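Local coordinates for endosialidase (Enterobacteria phage phi92, PDB 4HIZ), which cleaves the alpha-2,8 and alpha-2,9 linkages inside sialic acid polymers as a trimeric phage endosialidase, at residues I321-N326 / T335-S340; H293-I298 / F305-H310. All blocks are in the same frame, centred on the assembly; numbering follows the deposited sequence. Where two conformers were deposited one is given.

Both contacts lie in the catalytic beta-propeller part of the chain and belong to a single four-stranded antiparallel sheet whose strands, 291-297, 304-311, 318-324 and 335-338, stand in the order in which the chain makes them. Going from the N terminus, contact 2 closes first, folding 305-310 back on 293-298 across a short loop. The chain then turns again, and contact 1 pairs 321-326 with 335-340 across a loop of eight residues. The two hairpins follow in series, neither nested nor crossed. Strands 304-311 and 318-324 join them: L322 N lies 2.7 Å from V307 O, probably as a hydrogen bond, and L322 packs on Y309.

Contact 1: residues I321-N326 / T335-S340; sequences ILYFNN and TRRTIS. With EDO (1,2-ethanediol), chain X.
Strands 321-324 and 335-338 run antiparallel, and I321 pairs with R337 and Y323 with T335 through four backbone hydrogen bonds, the shortest from Y323 N to T335 O (2.8 Å). Between these pairs L322 faces R336 in a non-hydrogen-bonded pair, with R336 CA 3.4 Å from I321 O in a CA-H...O contact. I321, Y323, T335 and R337 share one face of the sheet. There the guanidinium of R337 lies flat over the Y323 ring, its plane turned only 10° from it, in a cation-pi stack with R337 CZ 4.0 Å from the ring centroid. The extended arginine chain, CG to NE, carries the group diagonally across to the tyrosine, and on the way R337 CB passes I321 CG1 at 3.8 Å. R337 NH1 also binds L381 O, which should steady the stacked group. Y323 OH donates to a lone pair of N325 OD1 (2.9 Å). A water donates to Y323 O. On the other face L322 and R336 lie side by side, L322 CD2 against R336 CG at 3.7 Å, and the guanidinium of R336 reaches L287 O. Strand 335-338 forms one margin of the four-stranded sheet; strand 304-311 flanks 318-324 on its other side, with Y309 packing on R336 and T338, while L359 of strand 358-365 touches I321.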
# COMPACT_ATOMS: atom_id res chain seq x y z
N ILE A 321 -4.85 8.06 42.07
CA ILE A 321 -4.57 6.74 41.52
C ILE A 321 -5.52 5.69 42.06
O ILE A 321 -6.06 5.83 43.16
CB ILE A 321 -3.11 6.31 41.81
CG1 ILE A 321 -2.88 6.04 43.32
CG2 ILE A 321 -2.13 7.39 41.26
CD1 ILE A 321 -1.46 5.55 43.62
N LEU A 322 -5.73 4.64 41.28
CA LEU A 322 -6.32 3.41 41.79
C LEU A 322 -5.14 2.49 42.04
O LEU A 322 -4.42 2.10 41.09
CB LEU A 322 -7.27 2.79 40.76
CG LEU A 322 -8.35 3.77 40.23
CD1 LEU A 322 -9.24 3.03 39.25
CD2 LEU A 322 -9.21 4.38 41.38
N TYR A 323 -4.94 2.11 43.30
CA TYR A 323 -3.79 1.31 43.68
C TYR A 323 -4.21 -0.16 43.88
O TYR A 323 -5.06 -0.46 44.70
CB TYR A 323 -3.16 1.89 44.96
CG TYR A 323 -2.11 1.00 45.57
CD1 TYR A 323 -0.80 1.03 45.15
CD2 TYR A 323 -2.45 0.11 46.58
CE1 TYR A 323 0.15 0.18 45.72
CE2 TYR A 323 -1.53 -0.73 47.14
CZ TYR A 323 -0.24 -0.70 46.72
OH TYR A 323 0.66 -1.57 47.33
N PHE A 324 -3.62 -1.06 43.09
CA PHE A 324 -3.97 -2.48 43.10
C PHE A 324 -2.83 -3.21 43.80
O PHE A 324 -1.71 -3.27 43.31
CB PHE A 324 -4.05 -3.02 41.67
CG PHE A 324 -5.23 -2.53 40.89
CD1 PHE A 324 -5.25 -1.23 40.35
CD2 PHE A 324 -6.30 -3.39 40.67
CE1 PHE A 324 -6.34 -0.80 39.62
CE2 PHE A 324 -7.41 -2.96 39.92
CZ PHE A 324 -7.41 -1.66 39.37
N ASN A 325 -3.12 -3.80 44.97
CA ASN A 325 -2.04 -4.40 45.73
C ASN A 325 -1.55 -5.72 45.14
O ASN A 325 -0.34 -6.05 45.21
CB ASN A 325 -2.49 -4.58 47.19
CG ASN A 325 -1.33 -4.94 48.09
OD1 ASN A 325 -0.38 -4.15 48.24
ND2 ASN A 325 -1.35 -6.14 48.64
N ASN A 326 -2.47 -6.47 44.53
CA ASN A 326 -2.14 -7.72 43.86
C ASN A 326 -3.21 -8.00 42.84
O ASN A 326 -4.22 -8.62 43.13
CB ASN A 326 -2.05 -8.87 44.86
CG ASN A 326 -1.64 -10.20 44.20
OD1 ASN A 326 -1.70 -10.39 42.97
ND2 ASN A 326 -1.28 -11.15 45.05
N THR A 335 -7.53 0.52 45.86
CA THR A 335 -7.93 1.65 46.72
C THR A 335 -7.64 2.95 46.00
O THR A 335 -6.70 3.06 45.23
CB THR A 335 -7.18 1.70 48.06
OG1 THR A 335 -5.77 1.59 47.81
CG2 THR A 335 -7.65 0.60 49.00
N ARG A 336 -8.49 3.94 46.26
CA ARG A 336 -8.32 5.26 45.66
C ARG A 336 -7.41 6.09 46.56
O ARG A 336 -7.67 6.21 47.79
CB ARG A 336 -9.67 5.96 45.53
CG ARG A 336 -10.69 5.22 44.68
CD ARG A 336 -11.91 6.11 44.44
NE ARG A 336 -12.96 5.36 43.76
CZ ARG A 336 -13.83 5.89 42.92
NH1 ARG A 336 -13.78 7.19 42.67
NH2 ARG A 336 -14.77 5.12 42.37
N ARG A 337 -6.36 6.64 45.99
CA ARG A 337 -5.44 7.52 46.72
C ARG A 337 -5.35 8.84 45.99
O ARG A 337 -4.88 8.87 44.83
CB ARG A 337 -4.08 6.84 46.84
CG ARG A 337 -4.16 5.55 47.72
CD ARG A 337 -2.89 4.75 47.73
NE ARG A 337 -3.08 3.57 48.60
CZ ARG A 337 -2.12 2.75 48.96
NH1 ARG A 337 -0.88 2.96 48.56
NH2 ARG A 337 -2.41 1.72 49.76
N THR A 338 -5.79 9.91 46.62
CA THR A 338 -5.94 11.19 45.88
C THR A 338 -4.89 12.22 46.25
O THR A 338 -4.30 12.17 47.35
CB THR A 338 -7.34 11.82 46.12
OG1 THR A 338 -7.54 12.03 47.52
CG2 THR A 338 -8.44 10.91 45.58
N ILE A 339 -4.65 13.15 45.34
CA ILE A 339 -3.84 14.31 45.65
C ILE A 339 -4.74 15.36 46.31
O ILE A 339 -5.97 15.23 46.33
CB ILE A 339 -3.15 14.88 44.38
CG1 ILE A 339 -4.18 15.50 43.40
CG2 ILE A 339 -2.33 13.79 43.71
CD1 ILE A 339 -3.49 16.27 42.23
N SER A 340 -4.12 16.38 46.89
CA SER A 340 -4.84 17.43 47.63
C SER A 340 -5.81 18.20 46.74
O SER A 340 -5.55 18.38 45.54
CB SER A 340 -3.83 18.41 48.22
OG SER A 340 -2.91 17.75 49.09
C1 EDO X . 1.79 -13.41 42.21
O1 EDO X . 1.79 -14.84 42.40
C2 EDO X . 0.68 -12.76 43.03
O2 EDO X . 0.37 -13.57 44.17
O HOH W 1 -5.10 -1.76 47.36

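Contact 2: residues H293-I298 / F305-H310. With EDO (1,2-ethanediol), chain J.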
# COMPACT_ATOMS: atom_id res chain seq x y z
N HIS A 293 -6.62 6.53 33.34
CA HIS A 293 -5.60 7.14 32.48
C HIS A 293 -4.23 6.89 33.07
O HIS A 293 -4.01 7.20 34.25
CB HIS A 293 -5.89 8.66 32.37
CG HIS A 293 -4.88 9.43 31.56
ND1 HIS A 293 -3.73 9.96 32.12
CD2 HIS A 293 -4.87 9.82 30.26
CE1 HIS A 293 -3.06 10.65 31.20
NE2 HIS A 293 -3.74 10.58 30.07
N SER A 294 -3.33 6.29 32.28
CA SER A 294 -1.95 6.02 32.70
C SER A 294 -1.87 4.75 33.57
O SER A 294 -2.86 4.32 34.19
CB SER A 294 -1.30 7.24 33.41
OG SER A 294 0.12 7.18 33.35
N PHE A 295 -0.68 4.18 33.60
CA PHE A 295 -0.47 2.87 34.23
C PHE A 295 0.98 2.83 34.66
O PHE A 295 1.88 3.19 33.89
CB PHE A 295 -0.74 1.76 33.20
CG PHE A 295 -0.51 0.37 33.71
CD1 PHE A 295 0.74 -0.22 33.57
CD2 PHE A 295 -1.54 -0.34 34.31
CE1 PHE A 295 0.97 -1.55 34.02
CE2 PHE A 295 -1.34 -1.65 34.78
CZ PHE A 295 -0.08 -2.25 34.63
N THR A 296 1.25 2.33 35.87
CA THR A 296 2.66 2.07 36.19
C THR A 296 2.78 0.92 37.19
O THR A 296 1.95 0.74 38.09
CB THR A 296 3.37 3.36 36.72
OG1 THR A 296 4.78 3.13 36.84
CG2 THR A 296 2.82 3.77 38.09
N VAL A 297 3.82 0.11 37.01
CA VAL A 297 4.07 -1.02 37.90
C VAL A 297 4.87 -0.62 39.13
O VAL A 297 5.89 0.05 39.01
CB VAL A 297 4.81 -2.14 37.18
CG1 VAL A 297 5.21 -3.27 38.17
CG2 VAL A 297 3.92 -2.68 36.08
N ILE A 298 4.42 -1.06 40.30
CA ILE A 298 5.15 -0.82 41.53
C ILE A 298 5.98 -2.08 41.87
O ILE A 298 7.14 -1.96 42.27
CB ILE A 298 4.17 -0.47 42.67
CG1 ILE A 298 3.62 0.95 42.44
CG2 ILE A 298 4.85 -0.62 44.06
CD1 ILE A 298 2.21 1.11 42.83
N PHE A 305 0.32 -2.52 41.04
CA PHE A 305 0.39 -1.44 40.06
C PHE A 305 -0.64 -0.36 40.36
O PHE A 305 -1.51 -0.53 41.21
CB PHE A 305 0.31 -1.96 38.61
CG PHE A 305 -0.98 -2.69 38.22
CD1 PHE A 305 -2.22 -2.03 38.18
CD2 PHE A 305 -0.91 -3.99 37.74
CE1 PHE A 305 -3.38 -2.70 37.75
CE2 PHE A 305 -2.07 -4.67 37.28
CZ PHE A 305 -3.30 -4.05 37.29
N ALA A 306 -0.52 0.77 39.67
CA ALA A 306 -1.43 1.87 39.89
C ALA A 306 -1.97 2.34 38.53
O ALA A 306 -1.26 2.29 37.52
CB ALA A 306 -0.73 3.02 40.60
N VAL A 307 -3.22 2.81 38.53
CA VAL A 307 -3.86 3.36 37.33
C VAL A 307 -4.28 4.79 37.69
O VAL A 307 -4.78 5.01 38.79
CB VAL A 307 -5.11 2.53 37.01
CG1 VAL A 307 -6.09 3.26 36.07
CG2 VAL A 307 -4.72 1.13 36.49
N GLY A 308 -4.04 5.76 36.82
CA GLY A 308 -4.45 7.12 37.16
C GLY A 308 -5.95 7.29 36.95
O GLY A 308 -6.59 6.58 36.15
N TYR A 309 -6.54 8.26 37.65
CA TYR A 309 -7.95 8.57 37.36
C TYR A 309 -8.29 9.98 37.83
O TYR A 309 -7.55 10.59 38.63
CB TYR A 309 -8.91 7.58 38.08
CG TYR A 309 -9.20 7.95 39.54
CD1 TYR A 309 -8.28 7.63 40.55
CD2 TYR A 309 -10.36 8.63 39.89
CE1 TYR A 309 -8.52 7.94 41.88
CE2 TYR A 309 -10.60 8.97 41.23
CZ TYR A 309 -9.67 8.63 42.20
OH TYR A 309 -9.90 8.97 43.54
N HIS A 310 -9.38 10.50 37.30
CA HIS A 310 -9.93 11.72 37.89
C HIS A 310 -11.44 11.76 37.72
O HIS A 310 -12.04 11.05 36.88
CB HIS A 310 -9.27 12.97 37.23
CG HIS A 310 -9.85 13.35 35.90
ND1 HIS A 310 -9.53 12.70 34.73
CD2 HIS A 310 -10.73 14.33 35.56
CE1 HIS A 310 -10.18 13.27 33.72
NE2 HIS A 310 -10.93 14.25 34.20
C1 EDO J . 8.50 3.25 34.32
O1 EDO J . 8.30 2.58 33.06
C2 EDO J . 7.55 2.70 35.39
O2 EDO J . 6.33 2.19 34.80
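A beta hairpin of the catalytic propeller domain brings strand 293-297 against strand 305-310, their short axes at 162° and 4.6 Å apart at closest approach. T296 and A306 form the hydrogen-bonded pair, T296 N to A306 O at 3.0 Å and A306 N to T296 O at 2.9 Å. F295 with V307 and V297 with F305 are the non-hydrogen-bonded pairs on either side. Toward H293 the pairing becomes less regular: G308 N donates to S294 O at 3.2 Å, standing well above the carbonyl plane, and H293 N donates to G308 O.

F295, V297, F305 and V307 share one face. F305 CG is placed between its backbone N and carbonyl carbon (chi1 62°), which carries the ring diagonally, past its pair partner V297, to F295. F295 CE2 and CZ then meet it: CE2 lies over the F305 face, 3.5 Å from F305 CD1, with the ring planes inclined at 48°. F295 CD2 also touches V307 CG2 at 4.1 Å. F324 and Y159 extend this aromatic cluster around F305. On the face that carries T296 and A306, I298 CD1 rests near A306 CB, and T296 OG1, which also takes part in a hydrogen bond with Y354 N, is hydrogen-bonded to an ethanediol probably left from crystallisation. Polar groups here are tied to neighbouring parts of the propeller: H293 ND1 to P350 O and S294 OG to I352 N, both of strand 347-355, and S294 OG also to D88 OD2 in a loop. Strand 291-297, first of its blade in the chain and at one margin of the sheet, packs against strands 144-154 and 347-355, the first strands of adjacent sheets, in the up-and-down antiparallel blade geometry of a sialidase beta-propeller.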